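PDB 1G63: epidermin decarboxylase from Staphylococcus epidermidis, which uses FMN to decarboxylate oxidatively the cysteine residue of epidermin's C-terminal meso-lanthionine, forming a carbon-carbon double bond. Local coordinates for residues I16-Y21 and V32-S37; H20-L25 and D47-F52; S39-I44 and Y57-D62. One frame throughout, in Å; residues are numbered along the deposited sequence.

Overall arrangement
All three contacts lie in the part of the Rossmann-like fold round strands 32-36 and 56-57. Contact 1 packs helix 18-25 on strand 32-36, and contact 2, its centre about 6 Å away, packs the next turn of the helix on residues 47-52; Leu49 joins them, its CG 3.6 Å from Phe36 CZ. Contact 3 follows contact 1 in the chain and interleaves with contact 2, about 11 Å and 15 Å away between centres; Tyr57 N probably hydrogen-bonds to Ile34 O (3.0 Å). Ser37 and Phe43 reach one FMN, while the Glu59 side chain is about 7 Å from another FMN and about 9 Å from the side chain of active-site His67.

Contact 1 (I16-Y21 and V32-S37); sequences ININHY and VNILFS. With FMN (flavin mononucleotide), chain N.
Ile18 and Ile34 run past each other in opposite directions, one from the helix, the other from the strand. CG1 of Ile18 lies 3.9 Å from CD1 of Ile34. In both residues the CG1 branch stands opposite the backbone nitrogen (chi1 -164° in Ile18), which brings the longer arms alongside each other. The other branch of Ile18 deals with Phe36: its CG2 meets the ring at the edge, near the ring plane, 4.3 Å from CZ, so the methyl abuts the rim of the phenyl group. No hydrogen bond crosses this buried interface; it is purely apolar, and Ile7 of the neighbouring strand 5-9 touches both isoleucines. Where the strand ends, the chemistry changes. Ser37 OG donates a hydrogen bond of 2.9 Å to O2P of the FMN phosphate, and Ala11, Ser83, Ala84 and Thr86 also hydrogen-bond to the cofactor. On the outer side of the helix, His20 pairs with His20 of a second subunit through their NE2 atoms. Helix 18-25 thus covers one face of the parallel sheet as the crossover of the Rossmann-like beta-alpha-beta unit formed with strands 5-9 and 32-36, with Ser37, just past the C-terminal end of strand 32-36, holding the FMN phosphate.

Contact 2 (H20-L25 and D47-F52); sequences HYIVEL and DVLKLF
Ile22 pushes its two branches into the turn formed by residues 47-52, CD1 against Leu49 and CG2 against Phe52. The Leu49 branch is the closer, with Ile22 CD1 3.3 Å from Leu49 CD1, and the two side chains cross at about a right angle. On the other branch, CG2 of Ile22 sits 3.7 Å from Phe52 CB and 3.6 Å from the backbone O of Phe52. Phe52 therefore meets the isoleucine with the base of its side chain, while its ring leads away and takes Val48 CG1 at its edge, in plane. The first torsion of Ile22 (chi1 -61°) aims the two branches: CG2 stands opposite the backbone nitrogen and CG1 lies beside it. The turn itself is wound by 3-10 bonds, such as Phe52 N to Leu49 O at 3.0 Å, and this winding brings residues three apart to the same side, so that Leu49 and Phe52 both meet Ile22. Beyond the pair, Ile22 also touches Ile34 and Cys53, and Phe52 packs on Ile16 of a second subunit. This is helix-to-loop packing in a Rossmann-like domain: the 3-10 turn of the connection between strands 32-36 and 56-57 lies against helix 18-25, at an interface with a second subunit.

Contact 3 (S39-I44 and Y57-D62); sequences SSKNFI and YDEIKD. With FMN (flavin mononucleotide), chain N.
Lys41 reaches out to the 57-62 loop with its chain extended beyond CG, and its NZ does nearly all the touching. Lys41 NZ meets Ile60 tip to tip, 3.5 Å from Ile60 CD1, and makes a long salt bridge of 3.8 Å to Asp58 OD2. A water adds a softer link: it accepts from Lys41 NZ, at 3.2 Å, and from Glu59 N, while donating to Glu59 OE2. The ammonium group therefore faces two carboxylates, one in a long ion pair and the other through the water, which would probably favour its charged form.

Asp58 OD2 is itself held in place by its own loop. Asp58 OD2 accepts from Ile60 N over 3.0 Å, the hallmark of an Asx turn, with the donor 48° out of the carboxylate plane; a weak bond from Lys61 N joins it. The torsion that sets CG opposite the backbone nitrogen of Asp58 (chi1 -175°) brings the carboxylate within range of both. Glu59 has a second partner, OE1 accepting from Leu98 N.

On the lysine's side, the short 3-10 turn 39-42 follows strand 32-36 of the Rossmann-like sheet and is tied back by Ser40 OG to Ser37 O. Just past that turn, Phe43 presents its ring edge to the flavin, Phe43 CZ lying 3.5 Å from FMN C8, and packs on Leu64 of a third subunit.

Contact 1 (I16-Y21 and V32-S37)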
loop_
_atom_site.group_PDB
_atom_site.type_symbol
_atom_site.label_atom_id
_atom_site.label_comp_id
_atom_site.label_asym_id
_atom_site.label_seq_id
_atom_site.Cartn_x
_atom_site.Cartn_y
_atom_site.Cartn_z
ATOM N N ILE B 16 -17.717 -24.159 6.298
ATOM C CA ILE B 16 -17.054 -23.933 7.579
ATOM C C ILE B 16 -16.884 -25.236 8.364
ATOM O O ILE B 16 -16.146 -25.280 9.347
ATOM C CB ILE B 16 -17.838 -22.939 8.469
ATOM C CG1 ILE B 16 -19.114 -23.599 9.000
ATOM C CG2 ILE B 16 -18.174 -21.689 7.675
ATOM C CD1 ILE B 16 -19.883 -22.740 9.976
ATOM N N ASN B 17 -17.572 -26.288 7.930
ATOM C CA ASN B 17 -17.488 -27.591 8.585
ATOM C C ASN B 17 -16.785 -28.631 7.709
ATOM O O ASN B 17 -16.796 -29.819 8.027
ATOM C CB ASN B 17 -18.891 -28.100 8.931
ATOM C CG ASN B 17 -19.562 -27.277 10.014
ATOM O OD1 ASN B 17 -20.790 -27.135 10.023
ATOM N ND2 ASN B 17 -18.766 -26.739 10.942
ATOM N N ILE B 18 -16.170 -28.181 6.621
ATOM C CA ILE B 18 -15.493 -29.087 5.703
ATOM C C ILE B 18 -14.368 -29.898 6.358
ATOM O O ILE B 18 -14.075 -31.010 5.932
ATOM C CB ILE B 18 -14.929 -28.316 4.461
ATOM C CG1 ILE B 18 -14.575 -29.306 3.352
ATOM C CG2 ILE B 18 -13.700 -27.506 4.839
ATOM C CD1 ILE B 18 -15.761 -30.097 2.829
ATOM N N ASN B 19 -13.750 -29.350 7.395
ATOM C CA ASN B 19 -12.669 -30.044 8.076
ATOM C C ASN B 19 -13.122 -31.390 8.631
ATOM O O ASN B 19 -12.342 -32.340 8.669
ATOM C CB ASN B 19 -12.099 -29.176 9.204
ATOM C CG ASN B 19 -13.158 -28.740 10.207
ATOM O OD1 ASN B 19 -14.046 -27.942 9.887
ATOM N ND2 ASN B 19 -13.070 -29.268 11.427
ATOM N N HIS B 20 -14.380 -31.476 9.052
ATOM C CA HIS B 20 -14.916 -32.720 9.597
ATOM C C HIS B 20 -14.927 -33.832 8.554
ATOM O O HIS B 20 -14.618 -34.982 8.858
ATOM C CB HIS B 20 -16.337 -32.515 10.118
ATOM C CG HIS B 20 -16.421 -31.619 11.310
ATOM N ND1 HIS B 20 -15.659 -31.814 12.442
ATOM C CD2 HIS B 20 -17.191 -30.533 11.557
ATOM C CE1 HIS B 20 -15.955 -30.886 13.334
ATOM N NE2 HIS B 20 -16.883 -30.097 12.821
ATOM N N TYR B 21 -15.295 -33.492 7.324
ATOM C CA TYR B 21 -15.334 -34.480 6.262
ATOM C C TYR B 21 -13.935 -34.979 5.939
ATOM O O TYR B 21 -13.734 -36.168 5.693
ATOM C CB TYR B 21 -15.963 -33.895 4.993
ATOM C CG TYR B 21 -17.454 -33.692 5.069
ATOM C CD1 TYR B 21 -17.997 -32.550 5.648
ATOM C CD2 TYR B 21 -18.327 -34.654 4.569
ATOM C CE1 TYR B 21 -19.378 -32.369 5.726
ATOM C CE2 TYR B 21 -19.709 -34.485 4.643
ATOM C CZ TYR B 21 -20.225 -33.340 5.222
ATOM O OH TYR B 21 -21.590 -33.168 5.291
ATOM N N VAL B 32 -6.571 -37.262 0.566
ATOM C CA VAL B 32 -7.752 -36.428 0.451
ATOM C C VAL B 32 -7.210 -35.006 0.411
ATOM O O VAL B 32 -6.730 -34.471 1.409
ATOM C CB VAL B 32 -8.722 -36.626 1.625
ATOM C CG1 VAL B 32 -7.965 -36.613 2.914
ATOM C CG2 VAL B 32 -9.783 -35.530 1.616
ATOM N N ASN B 33 -7.250 -34.422 -0.781
ATOM C CA ASN B 33 -6.753 -33.077 -1.010
ATOM C C ASN B 33 -7.926 -32.120 -1.191
ATOM O O ASN B 33 -9.066 -32.549 -1.379
ATOM C CB ASN B 33 -5.847 -33.080 -2.238
ATOM C CG ASN B 33 -4.710 -34.085 -2.114
ATOM O OD1 ASN B 33 -4.433 -34.836 -3.040
ATOM N ND2 ASN B 33 -4.048 -34.092 -0.973
ATOM N N ILE B 34 -7.658 -30.821 -1.144
ATOM C CA ILE B 34 -8.743 -29.868 -1.269
ATOM C C ILE B 34 -8.425 -28.638 -2.128
ATOM O O ILE B 34 -7.278 -28.202 -2.234
ATOM C CB ILE B 34 -9.215 -29.457 0.143
ATOM C CG1 ILE B 34 -10.544 -28.710 0.059
ATOM C CG2 ILE B 34 -8.131 -28.660 0.830
ATOM C CD1 ILE B 34 -11.334 -28.739 1.348
ATOM N N LEU B 35 -9.467 -28.100 -2.751
ATOM C CA LEU B 35 -9.363 -26.939 -3.629
ATOM C C LEU B 35 -10.609 -26.080 -3.362
ATOM O O LEU B 35 -11.724 -26.587 -3.378
ATOM C CB LEU B 35 -9.342 -27.424 -5.088
ATOM C CG LEU B 35 -8.945 -26.481 -6.227
ATOM C CD1 LEU B 35 -9.059 -27.225 -7.556
ATOM C CD2 LEU B 35 -9.843 -25.264 -6.231
ATOM N N PHE B 36 -10.423 -24.787 -3.109
ATOM C CA PHE B 36 -11.554 -23.900 -2.817
ATOM C C PHE B 36 -11.892 -22.910 -3.924
ATOM O O PHE B 36 -11.059 -22.576 -4.766
ATOM C CB PHE B 36 -11.293 -23.087 -1.540
ATOM C CG PHE B 36 -11.221 -23.911 -0.280
ATOM C CD1 PHE B 36 -10.023 -24.491 0.122
ATOM C CD2 PHE B 36 -12.357 -24.099 0.513
ATOM C CE1 PHE B 36 -9.946 -25.247 1.305
ATOM C CE2 PHE B 36 -12.293 -24.848 1.691
ATOM C CZ PHE B 36 -11.086 -25.423 2.090
ATOM N N SER B 37 -13.134 -22.442 -3.915
ATOM C CA SER B 37 -13.565 -21.443 -4.876
ATOM C C SER B 37 -13.161 -20.104 -4.246
ATOM O O SER B 37 -13.118 -19.970 -3.025
ATOM C CB SER B 37 -15.081 -21.495 -5.062
ATOM O OG SER B 37 -15.767 -20.972 -3.939
HETATM N N1 FMN N . -24.974 -20.426 -1.964
HETATM C C2 FMN N . -25.304 -21.753 -2.049
HETATM O O2 FMN N . -25.459 -22.336 -3.083
HETATM N N3 FMN N . -25.484 -22.499 -0.836
HETATM C C4 FMN N . -25.357 -21.999 0.414
HETATM O O4 FMN N . -25.563 -22.722 1.402
HETATM C C4A FMN N . -25.032 -20.570 0.507
HETATM N N5 FMN N . -24.838 -19.992 1.686
HETATM C C5A FMN N . -24.366 -18.710 1.740
HETATM C C6 FMN N . -24.050 -18.103 3.032
HETATM C C7 FMN N . -23.706 -16.789 3.171
HETATM C C7M FMN N . -23.370 -16.192 4.546
HETATM C C8 FMN N . -23.404 -15.999 1.960
HETATM C C8M FMN N . -22.888 -14.583 2.052
HETATM C C9 FMN N . -23.727 -16.552 0.725
HETATM C C9A FMN N . -24.195 -17.871 0.562
HETATM N N10 FMN N . -24.518 -18.491 -0.685
HETATM C C10 FMN N . -24.831 -19.842 -0.775
HETATM C "C1'" FMN N . -24.351 -17.732 -1.933
HETATM C "C2'" FMN N . -22.962 -18.046 -2.544
HETATM O "O2'" FMN N . -21.857 -17.767 -1.683
HETATM C "C3'" FMN N . -22.774 -17.262 -3.842
HETATM O "O3'" FMN N . -23.783 -17.690 -4.814
HETATM C "C4'" FMN N . -21.400 -17.373 -4.486
HETATM O "O4'" FMN N . -21.268 -16.448 -5.594
HETATM C "C5'" FMN N . -21.031 -18.774 -4.950
HETATM O "O5'" FMN N . -19.671 -18.805 -5.431
HETATM P P FMN N . -18.865 -20.150 -5.680
HETATM O O1P FMN N . -19.668 -20.971 -6.639
HETATM O O2P FMN N . -18.644 -20.798 -4.366
HETATM O O3P FMN N . -17.506 -19.669 -6.305
#

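Contact 2 (H20-L25 and D47-F52)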
loop_
_atom_site.group_PDB
_atom_site.type_symbol
_atom_site.label_atom_id
_atom_site.label_comp_id
_atom_site.label_asym_id
_atom_site.label_seq_id
_atom_site.Cartn_x
_atom_site.Cartn_y
_atom_site.Cartn_z
ATOM N N HIS B 20 -14.380 -31.476 9.052
ATOM C CA HIS B 20 -14.916 -32.720 9.597
ATOM C C HIS B 20 -14.927 -33.832 8.554
ATOM O O HIS B 20 -14.618 -34.982 8.858
ATOM C CB HIS B 20 -16.337 -32.515 10.118
ATOM C CG HIS B 20 -16.421 -31.619 11.310
ATOM N ND1 HIS B 20 -15.659 -31.814 12.442
ATOM C CD2 HIS B 20 -17.191 -30.533 11.557
ATOM C CE1 HIS B 20 -15.955 -30.886 13.334
ATOM N NE2 HIS B 20 -16.883 -30.097 12.821
ATOM N N TYR B 21 -15.295 -33.492 7.324
ATOM C CA TYR B 21 -15.334 -34.480 6.262
ATOM C C TYR B 21 -13.935 -34.979 5.939
ATOM O O TYR B 21 -13.734 -36.168 5.693
ATOM C CB TYR B 21 -15.963 -33.895 4.993
ATOM C CG TYR B 21 -17.454 -33.692 5.069
ATOM C CD1 TYR B 21 -17.997 -32.550 5.648
ATOM C CD2 TYR B 21 -18.327 -34.654 4.569
ATOM C CE1 TYR B 21 -19.378 -32.369 5.726
ATOM C CE2 TYR B 21 -19.709 -34.485 4.643
ATOM C CZ TYR B 21 -20.225 -33.340 5.222
ATOM O OH TYR B 21 -21.590 -33.168 5.291
ATOM N N ILE B 22 -12.969 -34.066 5.946
ATOM C CA ILE B 22 -11.593 -34.406 5.621
ATOM C C ILE B 22 -11.023 -35.508 6.497
ATOM O O ILE B 22 -10.622 -36.564 6.002
ATOM C CB ILE B 22 -10.690 -33.169 5.720
ATOM C CG1 ILE B 22 -11.164 -32.116 4.718
ATOM C CG2 ILE B 22 -9.245 -33.554 5.452
ATOM C CD1 ILE B 22 -10.436 -30.787 4.819
ATOM N N VAL B 23 -10.988 -35.263 7.800
ATOM C CA VAL B 23 -10.446 -36.244 8.731
ATOM C C VAL B 23 -11.163 -37.592 8.608
ATOM O O VAL B 23 -10.546 -38.654 8.711
ATOM C CB VAL B 23 -10.538 -35.726 10.186
ATOM C CG1 VAL B 23 -11.958 -35.278 10.488
ATOM C CG2 VAL B 23 -10.084 -36.813 11.158
ATOM N N GLU B 24 -12.469 -37.537 8.371
ATOM C CA GLU B 24 -13.276 -38.742 8.230
ATOM C C GLU B 24 -12.901 -39.510 6.957
ATOM O O GLU B 24 -12.674 -40.719 6.992
ATOM C CB GLU B 24 -14.757 -38.363 8.188
ATOM C CG GLU B 24 -15.693 -39.523 8.455
ATOM C CD GLU B 24 -15.828 -39.836 9.929
ATOM O OE1 GLU B 24 -16.420 -40.884 10.261
ATOM O OE2 GLU B 24 -15.352 -39.028 10.754
ATOM N N LEU B 25 -12.837 -38.793 5.838
ATOM C CA LEU B 25 -12.499 -39.385 4.549
ATOM C C LEU B 25 -11.049 -39.853 4.458
ATOM O O LEU B 25 -10.727 -40.719 3.647
ATOM C CB LEU B 25 -12.782 -38.386 3.426
ATOM C CG LEU B 25 -14.250 -38.016 3.205
ATOM C CD1 LEU B 25 -14.360 -36.868 2.217
ATOM C CD2 LEU B 25 -15.005 -39.233 2.701
ATOM N N ASP B 47 -6.034 -21.846 4.756
ATOM C CA ASP B 47 -4.723 -22.386 5.106
ATOM C C ASP B 47 -4.789 -23.407 6.236
ATOM O O ASP B 47 -3.937 -24.286 6.329
ATOM C CB ASP B 47 -3.745 -21.264 5.474
ATOM C CG ASP B 47 -3.062 -20.667 4.252
ATOM O OD1 ASP B 47 -2.377 -21.424 3.532
ATOM O OD2 ASP B 47 -3.207 -19.447 4.006
ATOM N N VAL B 48 -5.805 -23.290 7.086
ATOM C CA VAL B 48 -5.986 -24.211 8.205
ATOM C C VAL B 48 -6.188 -25.635 7.718
ATOM O O VAL B 48 -5.768 -26.587 8.375
ATOM C CB VAL B 48 -7.195 -23.808 9.073
ATOM C CG1 VAL B 48 -7.561 -24.920 10.031
ATOM C CG2 VAL B 48 -6.852 -22.565 9.861
ATOM N N LEU B 49 -6.830 -25.782 6.565
ATOM C CA LEU B 49 -7.062 -27.101 6.006
ATOM C C LEU B 49 -5.762 -27.844 5.698
ATOM O O LEU B 49 -5.772 -29.061 5.523
ATOM C CB LEU B 49 -7.936 -27.011 4.749
ATOM C CG LEU B 49 -9.440 -26.793 4.971
ATOM C CD1 LEU B 49 -9.935 -27.774 6.010
ATOM C CD2 LEU B 49 -9.712 -25.386 5.447
ATOM N N LYS B 50 -4.646 -27.120 5.632
ATOM C CA LYS B 50 -3.355 -27.760 5.370
ATOM C C LYS B 50 -3.029 -28.710 6.515
ATOM O O LYS B 50 -2.230 -29.630 6.359
ATOM C CB LYS B 50 -2.231 -26.724 5.264
ATOM C CG LYS B 50 -2.121 -26.007 3.938
ATOM C CD LYS B 50 -1.005 -24.975 4.007
ATOM C CE LYS B 50 -0.829 -24.224 2.695
ATOM N NZ LYS B 50 0.263 -23.205 2.807
ATOM N N LEU B 51 -3.650 -28.477 7.666
ATOM C CA LEU B 51 -3.418 -29.305 8.843
ATOM C C LEU B 51 -4.175 -30.631 8.820
ATOM O O LEU B 51 -3.869 -31.535 9.588
ATOM C CB LEU B 51 -3.795 -28.525 10.106
ATOM C CG LEU B 51 -3.008 -27.230 10.316
ATOM C CD1 LEU B 51 -3.639 -26.434 11.437
ATOM C CD2 LEU B 51 -1.553 -27.546 10.618
ATOM N N PHE B 52 -5.161 -30.750 7.939
ATOM C CA PHE B 52 -5.942 -31.975 7.851
ATOM C C PHE B 52 -5.792 -32.664 6.507
ATOM O O PHE B 52 -5.823 -33.882 6.432
ATOM C CB PHE B 52 -7.423 -31.689 8.101
ATOM C CG PHE B 52 -7.693 -30.914 9.356
ATOM C CD1 PHE B 52 -7.579 -29.526 9.373
ATOM C CD2 PHE B 52 -8.047 -31.571 10.525
ATOM C CE1 PHE B 52 -7.815 -28.800 10.542
ATOM C CE2 PHE B 52 -8.284 -30.855 11.703
ATOM C CZ PHE B 52 -8.166 -29.467 11.707
#

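Contact 3 (S39-I44 and Y57-D62)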
loop_
_atom_site.group_PDB
_atom_site.type_symbol
_atom_site.label_atom_id
_atom_site.label_comp_id
_atom_site.label_asym_id
_atom_site.label_seq_id
_atom_site.Cartn_x
_atom_site.Cartn_y
_atom_site.Cartn_z
ATOM N N SER B 39 -14.684 -17.365 -3.671
ATOM C CA SER B 39 -15.660 -16.871 -2.708
ATOM C C SER B 39 -15.701 -17.609 -1.378
ATOM O O SER B 39 -16.055 -17.024 -0.350
ATOM C CB SER B 39 -17.061 -16.881 -3.314
ATOM O OG SER B 39 -17.145 -15.983 -4.392
ATOM N N SER B 40 -15.353 -18.885 -1.379
ATOM C CA SER B 40 -15.400 -19.638 -0.137
ATOM C C SER B 40 -14.359 -19.127 0.863
ATOM O O SER B 40 -14.450 -19.379 2.059
ATOM C CB SER B 40 -15.225 -21.141 -0.418
ATOM O OG SER B 40 -14.035 -21.397 -1.129
ATOM N N LYS B 41 -13.384 -18.377 0.371
ATOM C CA LYS B 41 -12.337 -17.832 1.231
ATOM C C LYS B 41 -12.851 -16.717 2.141
ATOM O O LYS B 41 -12.141 -16.254 3.032
ATOM C CB LYS B 41 -11.167 -17.355 0.371
ATOM C CG LYS B 41 -10.589 -18.498 -0.469
ATOM C CD LYS B 41 -9.566 -18.046 -1.500
ATOM C CE LYS B 41 -9.103 -19.238 -2.356
ATOM N NZ LYS B 41 -8.180 -18.844 -3.459
ATOM N N ASN B 42 -14.096 -16.304 1.930
ATOM C CA ASN B 42 -14.717 -15.277 2.764
ATOM C C ASN B 42 -15.409 -15.935 3.948
ATOM O O ASN B 42 -15.941 -15.249 4.812
ATOM C CB ASN B 42 -15.783 -14.504 1.990
ATOM C CG ASN B 42 -15.207 -13.657 0.889
ATOM O OD1 ASN B 42 -15.932 -13.218 0.002
ATOM N ND2 ASN B 42 -13.903 -13.410 0.938
ATOM N N PHE B 43 -15.419 -17.264 3.978
ATOM C CA PHE B 43 -16.079 -17.982 5.059
ATOM C C PHE B 43 -15.104 -18.623 6.028
ATOM O O PHE B 43 -15.412 -18.807 7.206
ATOM C CB PHE B 43 -16.985 -19.082 4.506
ATOM C CG PHE B 43 -18.146 -18.576 3.716
ATOM C CD1 PHE B 43 -17.948 -17.893 2.522
ATOM C CD2 PHE B 43 -19.441 -18.807 4.151
ATOM C CE1 PHE B 43 -19.021 -17.449 1.766
ATOM C CE2 PHE B 43 -20.522 -18.370 3.406
ATOM C CZ PHE B 43 -20.313 -17.686 2.203
ATOM N N ILE B 44 -13.931 -18.984 5.532
ATOM C CA ILE B 44 -12.955 -19.622 6.390
ATOM C C ILE B 44 -11.540 -19.276 5.983
ATOM O O ILE B 44 -11.306 -18.707 4.924
ATOM C CB ILE B 44 -13.089 -21.163 6.336
ATOM C CG1 ILE B 44 -12.927 -21.634 4.888
ATOM C CG2 ILE B 44 -14.431 -21.603 6.902
ATOM C CD1 ILE B 44 -12.865 -23.133 4.739
ATOM N N TYR B 57 -4.634 -27.047 -2.904
ATOM C CA TYR B 57 -4.340 -26.376 -4.161
ATOM C C TYR B 57 -4.829 -24.935 -4.061
ATOM O O TYR B 57 -6.028 -24.680 -3.962
ATOM C CB TYR B 57 -5.019 -27.098 -5.322
ATOM C CG TYR B 57 -4.549 -28.524 -5.491
ATOM C CD1 TYR B 57 -5.388 -29.595 -5.186
ATOM C CD2 TYR B 57 -3.260 -28.802 -5.936
ATOM C CE1 TYR B 57 -4.955 -30.904 -5.318
ATOM C CE2 TYR B 57 -2.813 -30.108 -6.071
ATOM C CZ TYR B 57 -3.665 -31.158 -5.764
ATOM O OH TYR B 57 -3.231 -32.456 -5.912
ATOM N N ASP B 58 -3.887 -23.996 -4.072
ATOM C CA ASP B 58 -4.191 -22.572 -3.950
ATOM C C ASP B 58 -3.799 -21.824 -5.224
ATOM O O ASP B 58 -2.616 -21.640 -5.501
ATOM C CB ASP B 58 -3.433 -22.007 -2.743
ATOM C CG ASP B 58 -3.775 -20.558 -2.447
ATOM O OD1 ASP B 58 -3.255 -20.039 -1.438
ATOM O OD2 ASP B 58 -4.550 -19.935 -3.205
ATOM N N GLU B 59 -4.796 -21.390 -5.992
ATOM C CA GLU B 59 -4.535 -20.680 -7.246
ATOM C C GLU B 59 -3.990 -19.251 -7.064
ATOM O O GLU B 59 -3.499 -18.645 -8.019
ATOM C CB GLU B 59 -5.806 -20.646 -8.102
ATOM C CG GLU B 59 -6.935 -19.832 -7.514
ATOM C CD GLU B 59 -8.234 -20.011 -8.267
ATOM O OE1 GLU B 59 -8.291 -19.691 -9.472
ATOM O OE2 GLU B 59 -9.207 -20.482 -7.649
ATOM N N ILE B 60 -4.080 -18.707 -5.851
ATOM C CA ILE B 60 -3.559 -17.371 -5.605
ATOM C C ILE B 60 -2.067 -17.496 -5.354
ATOM O O ILE B 60 -1.270 -16.719 -5.880
ATOM C CB ILE B 60 -4.218 -16.714 -4.384
ATOM C CG1 ILE B 60 -5.674 -16.379 -4.700
ATOM C CG2 ILE B 60 -3.464 -15.451 -4.009
ATOM C CD1 ILE B 60 -6.440 -15.840 -3.515
ATOM N N LYS B 61 -1.695 -18.490 -4.554
ATOM C CA LYS B 61 -0.298 -18.738 -4.242
ATOM C C LYS B 61 0.421 -19.174 -5.513
ATOM O O LYS B 61 1.587 -18.842 -5.734
ATOM C CB LYS B 61 -0.185 -19.829 -3.177
ATOM C CG LYS B 61 1.242 -20.231 -2.833
ATOM C CD LYS B 61 1.257 -21.361 -1.811
ATOM C CE LYS B 61 2.670 -21.819 -1.495
ATOM N NZ LYS B 61 2.679 -22.893 -0.452
ATOM N N ASP B 62 -0.283 -19.924 -6.350
ATOM C CA ASP B 62 0.283 -20.396 -7.607
ATOM C C ASP B 62 -0.748 -20.302 -8.735
ATOM O O ASP B 62 -1.541 -21.223 -8.945
ATOM C CB ASP B 62 0.764 -21.838 -7.465
ATOM C CG ASP B 62 1.427 -22.353 -8.732
ATOM O OD1 ASP B 62 1.920 -23.507 -8.726
ATOM O OD2 ASP B 62 1.457 -21.602 -9.736
HETATM N N1 FMN N . -24.974 -20.426 -1.964
HETATM C C2 FMN N . -25.304 -21.753 -2.049
HETATM O O2 FMN N . -25.459 -22.336 -3.083
HETATM N N3 FMN N . -25.484 -22.499 -0.836
HETATM C C4 FMN N . -25.357 -21.999 0.414
HETATM O O4 FMN N . -25.563 -22.722 1.402
HETATM C C4A FMN N . -25.032 -20.570 0.507
HETATM N N5 FMN N . -24.838 -19.992 1.686
HETATM C C5A FMN N . -24.366 -18.710 1.740
HETATM C C6 FMN N . -24.050 -18.103 3.032
HETATM C C7 FMN N . -23.706 -16.789 3.171
HETATM C C7M FMN N . -23.370 -16.192 4.546
HETATM C C8 FMN N . -23.404 -15.999 1.960
HETATM C C8M FMN N . -22.888 -14.583 2.052
HETATM C C9 FMN N . -23.727 -16.552 0.725
HETATM C C9A FMN N . -24.195 -17.871 0.562
HETATM N N10 FMN N . -24.518 -18.491 -0.685
HETATM C C10 FMN N . -24.831 -19.842 -0.775
HETATM C "C1'" FMN N . -24.351 -17.732 -1.933
HETATM C "C2'" FMN N . -22.962 -18.046 -2.544
HETATM O "O2'" FMN N . -21.857 -17.767 -1.683
HETATM C "C3'" FMN N . -22.774 -17.262 -3.842
HETATM O "O3'" FMN N . -23.783 -17.690 -4.814
HETATM C "C4'" FMN N . -21.400 -17.373 -4.486
HETATM O "O4'" FMN N . -21.268 -16.448 -5.594
HETATM C "C5'" FMN N . -21.031 -18.774 -4.950
HETATM O "O5'" FMN N . -19.671 -18.805 -5.431
HETATM P P FMN N . -18.865 -20.150 -5.680
HETATM O O1P FMN N . -19.668 -20.971 -6.639
HETATM O O2P FMN N . -18.644 -20.798 -4.366
HETATM O O3P FMN N . -17.506 -19.669 -6.305
HETATM O O HOH W 1 -7.742 -21.495 -5.120
#